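PDB 5HZ0: LRR receptor-like serine/threonine-protein kinase RGI3 from Arabidopsis thaliana, which perceives RGF peptide hormones through its extracellular leucine-rich repeats, pairs with SERK co-receptors and signals as a kinase to maintain the root stem cell niche. Local coordinates for residues M330-N336 against A354-N360; H454-G460 against S477-S482. The protein carries 5 engineered substitutions. All coordinates share one frame; numbering follows the deposited sequence.

Interaction 1. Residues M330-N336 against A354-N360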
ATOM      1  N   MET A 330     -13.052   2.852   8.989  1.00 14.59           N
ATOM      2  CA  MET A 330     -11.926   1.936   8.876  1.00 18.32           C
ATOM      3  C   MET A 330     -11.394   1.562  10.252  1.00 22.55           C
ATOM      4  O   MET A 330     -11.042   2.442  11.050  1.00  2.00           O
ATOM      5  CB  MET A 330     -10.817   2.580   8.049  1.00 19.66           C
ATOM      6  CG  MET A 330      -9.711   1.621   7.661  1.00 28.12           C
ATOM      7  SD  MET A 330      -8.493   2.382   6.582  1.00 38.13           S
ATOM      8  CE  MET A 330      -9.547   2.944   5.242  1.00 11.88           C
ATOM      9  N   PHE A 331     -11.363   0.263  10.542  1.00  2.00           N
ATOM     10  CA  PHE A 331     -10.829  -0.192  11.812  1.00  2.00           C
ATOM     11  C   PHE A 331      -9.768  -1.286  11.550  1.00  7.58           C
ATOM     12  O   PHE A 331     -10.097  -2.447  11.225  1.00  4.57           O
ATOM     13  CB  PHE A 331     -11.996  -0.700  12.681  1.00  2.32           C
ATOM     14  CG  PHE A 331     -11.593  -1.212  14.039  1.00  8.95           C
ATOM     15  CD1 PHE A 331     -10.519  -0.658  14.723  1.00 10.53           C
ATOM     16  CD2 PHE A 331     -12.295  -2.258  14.632  1.00  2.00           C
ATOM     17  CE1 PHE A 331     -10.136  -1.148  15.978  1.00  6.58           C
ATOM     18  CE2 PHE A 331     -11.914  -2.750  15.876  1.00 10.41           C
ATOM     19  CZ  PHE A 331     -10.828  -2.186  16.553  1.00  2.00           C
ATOM     20  N   PHE A 332      -8.495  -0.912  11.723  1.00  5.27           N
ATOM     21  CA  PHE A 332      -7.386  -1.856  11.576  1.00  2.49           C
ATOM     22  C   PHE A 332      -6.687  -2.033  12.917  1.00  2.00           C
ATOM     23  O   PHE A 332      -5.989  -1.130  13.394  1.00  3.07           O
ATOM     24  CB  PHE A 332      -6.361  -1.378  10.529  1.00  2.00           C
ATOM     25  CG  PHE A 332      -6.857  -1.429   9.102  1.00  4.31           C
ATOM     26  CD1 PHE A 332      -8.137  -1.880   8.801  1.00  4.75           C
ATOM     27  CD2 PHE A 332      -6.033  -1.028   8.056  1.00  2.00           C
ATOM     28  CE1 PHE A 332      -8.595  -1.913   7.470  1.00  5.59           C
ATOM     29  CE2 PHE A 332      -6.475  -1.063   6.739  1.00 12.80           C
ATOM     30  CZ  PHE A 332      -7.759  -1.513   6.442  1.00  2.00           C
ATOM     31  N   ALA A 333      -6.952  -3.176  13.545  1.00  4.45           N
ATOM     32  CA  ALA A 333      -6.213  -3.689  14.708  1.00  2.00           C
ATOM     33  C   ALA A 333      -5.294  -4.919  14.474  1.00  5.98           C
ATOM     34  O   ALA A 333      -4.912  -5.584  15.443  1.00  3.15           O
ATOM     35  CB  ALA A 333      -7.145  -3.912  15.881  1.00  6.56           C
ATOM     36  N   TRP A 334      -5.061  -5.306  13.217  1.00  2.00           N
ATOM     37  CA  TRP A 334      -4.338  -6.557  12.924  1.00  2.00           C
ATOM     38  C   TRP A 334      -2.901  -6.612  13.461  1.00  2.00           C
ATOM     39  O   TRP A 334      -2.273  -5.583  13.678  1.00  2.00           O
ATOM     40  CB  TRP A 334      -4.408  -6.948  11.435  1.00  2.00           C
ATOM     41  CG  TRP A 334      -3.822  -5.978  10.433  1.00 18.85           C
ATOM     42  CD1 TRP A 334      -4.412  -4.840   9.938  1.00 15.37           C
ATOM     43  CD2 TRP A 334      -2.547  -6.088   9.766  1.00 14.37           C
ATOM     44  NE1 TRP A 334      -3.571  -4.230   9.026  1.00 12.04           N
ATOM     45  CE2 TRP A 334      -2.427  -4.976   8.906  1.00 11.59           C
ATOM     46  CE3 TRP A 334      -1.498  -7.015   9.823  1.00 20.86           C
ATOM     47  CZ2 TRP A 334      -1.302  -4.774   8.107  1.00 11.88           C
ATOM     48  CZ3 TRP A 334      -0.388  -6.812   9.033  1.00  2.00           C
ATOM     49  CH2 TRP A 334      -0.296  -5.699   8.188  1.00  6.18           C
ATOM     50  N   GLN A 335      -2.420  -7.832  13.715  1.00  2.00           N
ATOM     51  CA  GLN A 335      -1.084  -8.075  14.281  1.00  2.00           C
ATOM     52  C   GLN A 335      -0.933  -7.381  15.625  1.00  2.00           C
ATOM     53  O   GLN A 335      -0.113  -6.471  15.803  1.00  2.00           O
ATOM     54  CB  GLN A 335       0.042  -7.668  13.310  1.00  6.03           C
ATOM     55  CG  GLN A 335       1.432  -8.151  13.693  1.00  2.00           C
ATOM     56  CD  GLN A 335       1.489  -9.667  13.893  1.00  6.06           C
ATOM     57  OE1 GLN A 335       1.620 -10.428  12.930  1.00  2.00           O
ATOM     58  NE2 GLN A 335       1.358 -10.107  15.149  1.00  3.11           N
ATOM     59  N   ASN A 336      -1.745  -7.838  16.569  1.00  2.00           N
ATOM     60  CA  ASN A 336      -1.628  -7.444  17.960  1.00  3.73           C
ATOM     61  C   ASN A 336      -1.803  -8.652  18.878  1.00  4.11           C
ATOM     62  O   ASN A 336      -1.797  -9.794  18.428  1.00  7.60           O
ATOM     63  CB  ASN A 336      -2.672  -6.372  18.310  1.00  3.92           C
ATOM     64  CG  ASN A 336      -2.214  -5.003  17.941  1.00  8.70           C
ATOM     65  OD1 ASN A 336      -1.277  -4.475  18.550  1.00  6.22           O
ATOM     66  ND2 ASN A 336      -2.848  -4.416  16.918  1.00  2.00           N
ATOM     67  N   ALA A 354     -14.057  -1.077   6.127  1.00 14.18           N
ATOM     68  CA  ALA A 354     -13.007  -2.078   6.236  1.00  3.81           C
ATOM     69  C   ALA A 354     -12.724  -2.420   7.682  1.00  4.27           C
ATOM     70  O   ALA A 354     -12.403  -1.548   8.497  1.00  6.31           O
ATOM     71  CB  ALA A 354     -11.734  -1.584   5.555  1.00  2.03           C
ATOM     72  N   ILE A 355     -12.850  -3.696   8.005  1.00  2.00           N
ATOM     73  CA  ILE A 355     -12.410  -4.184   9.299  1.00  7.76           C
ATOM     74  C   ILE A 355     -11.272  -5.205   9.082  1.00  2.00           C
ATOM     75  O   ILE A 355     -11.486  -6.219   8.423  1.00  2.00           O
ATOM     76  CB  ILE A 355     -13.569  -4.869  10.042  1.00  2.00           C
ATOM     77  CG1 ILE A 355     -14.729  -3.900  10.239  1.00  7.83           C
ATOM     78  CG2 ILE A 355     -13.101  -5.428  11.381  1.00 14.73           C
ATOM     79  CD1 ILE A 355     -16.016  -4.585  10.647  1.00  5.37           C
ATOM     80  N   ASP A 356     -10.070  -4.918   9.583  1.00  3.09           N
ATOM     81  CA  ASP A 356      -9.029  -5.947   9.628  1.00  4.28           C
ATOM     82  C   ASP A 356      -8.564  -6.174  11.065  1.00  5.18           C
ATOM     83  O   ASP A 356      -7.847  -5.350  11.651  1.00  4.57           O
ATOM     84  CB  ASP A 356      -7.838  -5.572   8.731  1.00  7.96           C
ATOM     85  CG  ASP A 356      -6.848  -6.742   8.507  1.00 12.08           C
ATOM     86  OD1 ASP A 356      -6.868  -7.734   9.280  1.00 15.97           O
ATOM     87  OD2 ASP A 356      -6.045  -6.660   7.542  1.00  5.91           O
ATOM     88  N   LEU A 357      -9.006  -7.303  11.614  1.00  4.47           N
ATOM     89  CA  LEU A 357      -8.604  -7.816  12.932  1.00  4.80           C
ATOM     90  C   LEU A 357      -7.616  -9.014  12.936  1.00  2.73           C
ATOM     91  O   LEU A 357      -7.432  -9.667  13.970  1.00  6.65           O
ATOM     92  CB  LEU A 357      -9.837  -8.064  13.803  1.00  2.00           C
ATOM     93  CG  LEU A 357     -10.722  -6.820  13.937  1.00  2.00           C
ATOM     94  CD1 LEU A 357     -11.982  -7.101  14.737  1.00  2.00           C
ATOM     95  CD2 LEU A 357      -9.941  -5.655  14.545  1.00  8.68           C
ATOM     96  N   SER A 358      -7.048  -9.347  11.780  1.00  2.00           N
ATOM     97  CA  SER A 358      -6.218 -10.568  11.640  1.00  2.68           C
ATOM     98  C   SER A 358      -5.029 -10.598  12.581  1.00  2.94           C
ATOM     99  O   SER A 358      -4.594  -9.571  13.095  1.00  2.00           O
ATOM    100  CB  SER A 358      -5.654 -10.718  10.217  1.00  2.00           C
ATOM    101  OG  SER A 358      -6.650 -10.679   9.205  1.00  3.67           O
ATOM    102  N   TYR A 359      -4.522 -11.800  12.825  1.00  7.35           N
ATOM    103  CA  TYR A 359      -3.324 -11.997  13.639  1.00  4.94           C
ATOM    104  C   TYR A 359      -3.497 -11.451  15.049  1.00  2.00           C
ATOM    105  O   TYR A 359      -2.759 -10.570  15.506  1.00  2.00           O
ATOM    106  CB  TYR A 359      -2.079 -11.387  12.972  1.00  7.54           C
ATOM    107  CG  TYR A 359      -1.710 -12.029  11.657  1.00  2.00           C
ATOM    108  CD1 TYR A 359      -1.096 -13.281  11.614  1.00  2.00           C
ATOM    109  CD2 TYR A 359      -1.950 -11.377  10.461  1.00  3.89           C
ATOM    110  CE1 TYR A 359      -0.761 -13.875  10.404  1.00  2.00           C
ATOM    111  CE2 TYR A 359      -1.623 -11.950   9.260  1.00  2.00           C
ATOM    112  CZ  TYR A 359      -1.027 -13.192   9.233  1.00 11.64           C
ATOM    113  OH  TYR A 359      -0.708 -13.737   8.020  1.00 14.40           O
ATOM    114  N   ASN A 360      -4.461 -12.036  15.742  1.00  2.00           N
ATOM    115  CA  ASN A 360      -4.665 -11.804  17.154  1.00  2.00           C
ATOM    116  C   ASN A 360      -5.078 -13.111  17.807  1.00  2.00           C
ATOM    117  O   ASN A 360      -4.986 -14.187  17.215  1.00  4.02           O
ATOM    118  CB  ASN A 360      -5.752 -10.752  17.394  1.00  2.54           C
ATOM    119  CG  ASN A 360      -5.273  -9.341  17.124  1.00  6.66           C
ATOM    120  OD1 ASN A 360      -4.562  -8.768  17.940  1.00  2.62           O
ATOM    121  ND2 ASN A 360      -5.676  -8.769  15.989  1.00  2.00           N
TER
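W334 and D356, from two successive repeats, form part of the small-peptide-recognition surface of the leucine-rich-repeat ectodomain. The D356 carboxylate lies over one face of the W334 indole, offset toward the rim: OD2 of D356 is 3.4 Å from CD1 of W334, with the two planes 17° apart. W334 reaches this position with CG between its own backbone N and carbonyl carbon (chi1 61°). Two bonds from S358 grip OD1 of D356, one from the backbone N, closing an Asx turn, and one from OG on the syn side. They restrain the carboxylate's rotation, while OD2 bonds to the backbone of the bound peptide, as does W334 NE1. F332 points to the same side of the strands as A354 and D356; its ring takes CB of A354 at the edge, 3.7 Å from CE1, and also packs against the peptide backbone.

On the side of F331 and I355, CD2 of L357, from the loop after its strand, sits 3.8 Å from CE2 of F331, an off-centre CH-pi contact, and 3.6 Å from CB of A333. Between the two layers run parallel strands, bonded through F331 N to A354 O at 2.9 Å and D356 N to F331 O at 3.0 Å. Past the strand ends the backbone bonding continues through Q335 N to S358 O (2.9 Å) and N336 N to Y359 O. N360 ND2 bonds L357 O within its own turn and, weakly, A333 O across the repeats.

Strand 306-308 flanks 330-332 and strand 378-380 flanks 354-356, so the pair is an interior step of the parallel stack of the solenoid.

Interaction 2. Residues H454-G460 against S477-S482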
ATOM      1  N   HIS A 454      -8.938 -24.511   1.156  1.00  3.61           N
ATOM      2  CA  HIS A 454      -8.022 -25.598   1.534  1.00  8.79           C
ATOM      3  C   HIS A 454      -7.883 -25.895   3.040  1.00  5.86           C
ATOM      4  O   HIS A 454      -8.061 -25.014   3.869  1.00  6.86           O
ATOM      5  CB  HIS A 454      -6.637 -25.455   0.853  1.00  3.49           C
ATOM      6  CG  HIS A 454      -5.704 -24.497   1.528  1.00  6.97           C
ATOM      7  ND1 HIS A 454      -5.446 -23.234   1.032  1.00 12.72           N
ATOM      8  CD2 HIS A 454      -4.935 -24.627   2.632  1.00  2.88           C
ATOM      9  CE1 HIS A 454      -4.572 -22.625   1.809  1.00  4.37           C
ATOM     10  NE2 HIS A 454      -4.245 -23.448   2.792  1.00  2.71           N
ATOM     11  N   THR A 455      -7.589 -27.148   3.380  1.00  5.52           N
ATOM     12  CA  THR A 455      -7.435 -27.552   4.779  1.00  2.98           C
ATOM     13  C   THR A 455      -8.712 -27.346   5.606  1.00  4.41           C
ATOM     14  O   THR A 455      -8.796 -26.512   6.510  1.00  2.81           O
ATOM     15  CB  THR A 455      -6.188 -26.897   5.432  1.00 10.77           C
ATOM     16  OG1 THR A 455      -5.035 -27.233   4.651  1.00  6.98           O
ATOM     17  CG2 THR A 455      -5.974 -27.391   6.867  1.00  2.48           C
ATOM     18  N   ASN A 456      -9.715 -28.131   5.254  1.00  3.29           N
ATOM     19  CA  ASN A 456     -10.930 -28.242   6.020  1.00  3.39           C
ATOM     20  C   ASN A 456     -11.372 -29.681   5.911  1.00  9.67           C
ATOM     21  O   ASN A 456     -10.632 -30.532   5.429  1.00 11.13           O
ATOM     22  CB  ASN A 456     -12.005 -27.314   5.461  1.00  3.55           C
ATOM     23  CG  ASN A 456     -11.754 -25.863   5.810  1.00  6.82           C
ATOM     24  OD1 ASN A 456     -11.958 -25.455   6.948  1.00  3.46           O
ATOM     25  ND2 ASN A 456     -11.293 -25.079   4.838  1.00  3.29           N
ATOM     26  N   SER A 457     -12.562 -29.953   6.409  1.00 13.99           N
ATOM     27  CA  SER A 457     -13.204 -31.247   6.297  1.00  4.14           C
ATOM     28  C   SER A 457     -14.250 -31.324   5.194  1.00 10.05           C
ATOM     29  O   SER A 457     -15.221 -32.082   5.303  1.00  6.84           O
ATOM     30  CB  SER A 457     -13.678 -31.742   7.647  1.00 14.34           C
ATOM     31  OG  SER A 457     -12.528 -31.952   8.450  1.00 13.73           O
ATOM     32  N   LEU A 458     -14.170 -30.412   4.233  1.00  7.59           N
ATOM     33  CA  LEU A 458     -15.149 -30.394   3.144  1.00  8.31           C
ATOM     34  C   LEU A 458     -15.323 -31.767   2.499  1.00 16.08           C
ATOM     35  O   LEU A 458     -14.351 -32.487   2.277  1.00 27.67           O
ATOM     36  CB  LEU A 458     -14.759 -29.355   2.090  1.00  4.86           C
ATOM     37  CG  LEU A 458     -14.875 -27.923   2.605  1.00  4.61           C
ATOM     38  CD1 LEU A 458     -14.617 -26.947   1.494  1.00  4.67           C
ATOM     39  CD2 LEU A 458     -16.263 -27.738   3.168  1.00  4.78           C
ATOM     40  N   SER A 459     -16.566 -32.141   2.220  1.00 22.54           N
ATOM     41  CA  SER A 459     -16.842 -33.493   1.744  1.00 21.69           C
ATOM     42  C   SER A 459     -17.803 -33.565   0.571  1.00 16.20           C
ATOM     43  O   SER A 459     -18.328 -32.546   0.106  1.00 17.83           O
ATOM     44  CB  SER A 459     -17.403 -34.342   2.877  1.00 29.62           C
ATOM     45  OG  SER A 459     -17.659 -35.647   2.407  1.00 41.07           O
ATOM     46  N   GLY A 460     -18.038 -34.788   0.103  1.00 17.21           N
ATOM     47  CA  GLY A 460     -18.998 -35.012  -0.958  1.00 18.83           C
ATOM     48  C   GLY A 460     -18.413 -34.797  -2.334  1.00 23.50           C
ATOM     49  O   GLY A 460     -17.205 -34.878  -2.530  1.00 29.05           O
ATOM     50  N   SER A 477      -7.686 -27.929  -1.937  1.00  9.42           N
ATOM     51  CA  SER A 477      -6.769 -28.953  -1.458  1.00 13.01           C
ATOM     52  C   SER A 477      -6.914 -29.252   0.023  1.00  7.73           C
ATOM     53  O   SER A 477      -7.375 -28.427   0.793  1.00  5.33           O
ATOM     54  CB  SER A 477      -5.310 -28.611  -1.796  1.00  4.22           C
ATOM     55  OG  SER A 477      -4.916 -27.393  -1.202  1.00  6.75           O
ATOM     56  N   ASP A 478      -6.528 -30.465   0.396  1.00 12.45           N
ATOM     57  CA  ASP A 478      -6.579 -30.921   1.777  1.00  8.38           C
ATOM     58  C   ASP A 478      -8.009 -30.924   2.318  1.00  7.39           C
ATOM     59  O   ASP A 478      -8.342 -30.226   3.269  1.00  5.97           O
ATOM     60  CB  ASP A 478      -5.654 -30.051   2.629  1.00  3.36           C
ATOM     61  CG  ASP A 478      -5.299 -30.687   3.924  1.00  5.90           C
ATOM     62  OD1 ASP A 478      -5.535 -31.909   4.057  1.00 13.60           O
ATOM     63  OD2 ASP A 478      -4.784 -29.969   4.812  1.00  8.12           O
ATOM     64  N   ASN A 479      -8.845 -31.746   1.700  1.00  9.87           N
ATOM     65  CA  ASN A 479     -10.200 -31.983   2.161  1.00  5.63           C
ATOM     66  C   ASN A 479     -10.514 -33.475   2.004  1.00 16.57           C
ATOM     67  O   ASN A 479      -9.616 -34.291   1.756  1.00 26.22           O
ATOM     68  CB  ASN A 479     -11.230 -31.110   1.396  1.00  4.52           C
ATOM     69  CG  ASN A 479     -11.254 -29.652   1.871  1.00  9.59           C
ATOM     70  OD1 ASN A 479     -11.724 -29.350   2.971  1.00  5.63           O
ATOM     71  ND2 ASN A 479     -10.770 -28.746   1.033  1.00  4.27           N
ATOM     72  N   ALA A 480     -11.772 -33.831   2.239  1.00 12.87           N
ATOM     73  CA  ALA A 480     -12.313 -35.159   1.948  1.00 10.49           C
ATOM     74  C   ALA A 480     -13.169 -35.286   0.667  1.00 15.17           C
ATOM     75  O   ALA A 480     -13.991 -36.197   0.573  1.00 16.85           O
ATOM     76  CB  ALA A 480     -12.976 -35.783   3.165  1.00  5.12           C
ATOM     77  N   LEU A 481     -13.080 -34.314  -0.241  1.00  5.57           N
ATOM     78  CA  LEU A 481     -13.870 -34.329  -1.487  1.00 13.76           C
ATOM     79  C   LEU A 481     -13.782 -35.655  -2.269  1.00 15.93           C
ATOM     80  O   LEU A 481     -12.728 -36.288  -2.325  1.00 14.06           O
ATOM     81  CB  LEU A 481     -13.453 -33.169  -2.406  1.00  6.02           C
ATOM     82  CG  LEU A 481     -13.691 -31.724  -1.935  1.00 16.49           C
ATOM     83  CD1 LEU A 481     -13.287 -30.724  -3.010  1.00  5.88           C
ATOM     84  CD2 LEU A 481     -15.147 -31.497  -1.505  1.00  5.96           C
ATOM     85  N   SER A 482     -14.893 -36.083  -2.867  1.00 21.76           N
ATOM     86  CA  SER A 482     -14.912 -37.378  -3.556  1.00 20.02           C
ATOM     87  C   SER A 482     -15.699 -37.422  -4.868  1.00 18.20           C
ATOM     88  O   SER A 482     -16.150 -36.399  -5.396  1.00 19.88           O
ATOM     89  CB  SER A 482     -15.392 -38.503  -2.626  1.00 23.89           C
ATOM     90  OG  SER A 482     -16.809 -38.485  -2.476  1.00 32.12           O
TER
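Just past strands 450-452 and 473-475, two consecutive leucine-rich repeats are stitched together, turn against turn, by N479 and by the pair T455 and D478. N479 plays the part of the conserved asparagine of the repeat, its amide turned in among backbone groups. OD1 of N479 accepts from L458 N at 3.0 Å, that donor tilted 32° from the carbonyl plane, and more weakly from N456 N. The other end, ND2, bonds F476 O in its own turn and, weakly, L453 O of the preceding repeat. OD1 thus serves the preceding repeat, while ND2 is bonded chiefly within its own. L458 runs beside N479, pointing the same way, and its CB is 3.2 Å from OD1 of N479.

Beside it along the chain, T455 OG1 donates to D478 OD2 at 2.8 Å, reaching the carboxylate on its anti side. D478 extends CG anti to its backbone N (chi1 -161°), and the two side chains cross at a slant between adjacent turns. Nearby, CB of H454 rests 3.3 Å from OG of S477. The polar ends of these two look back to their own repeats, ND1 of H454 bonding D452 and OG of S477 bonding D475.

The main chains add T455 N to S477 O (2.9 Å) and, farther along, A480 N to L458 O (2.9 Å) and S482 N to G460 O, near the short, weakly bonded strands 459-460 and 480-481. L481 CD2 comes 4.2 Å from L458 CB at this end.

Backbone bonds to the neighbouring turns carry the pattern onward: H454 with E431 and T455 with N432 on one flank, D478 with A501 and N479 with K502 on the other.

Overall arrangement
Both interactions join consecutive repeats of the same solenoid, at different stations along it and over overlapping parts of the repeat: interaction 1 starts on the strands, interaction 2 just after them and runs farther on. Their centres are about 28 Å apart and they do not touch. Interaction 1 is mostly buried, with an aromatic and acidic surface that meets the peptide hormone on one side and apolar packing on the other. Interaction 2, partly buried and farther from the chain centre, depends on backbone and asparagine hydrogen bonds and a threonine-aspartate pair, with little apolar contact. Both contain the asparagine of the leucine-rich-repeat consensus: N360 in 354-360 and N479 in 477-482 occupy equivalent places.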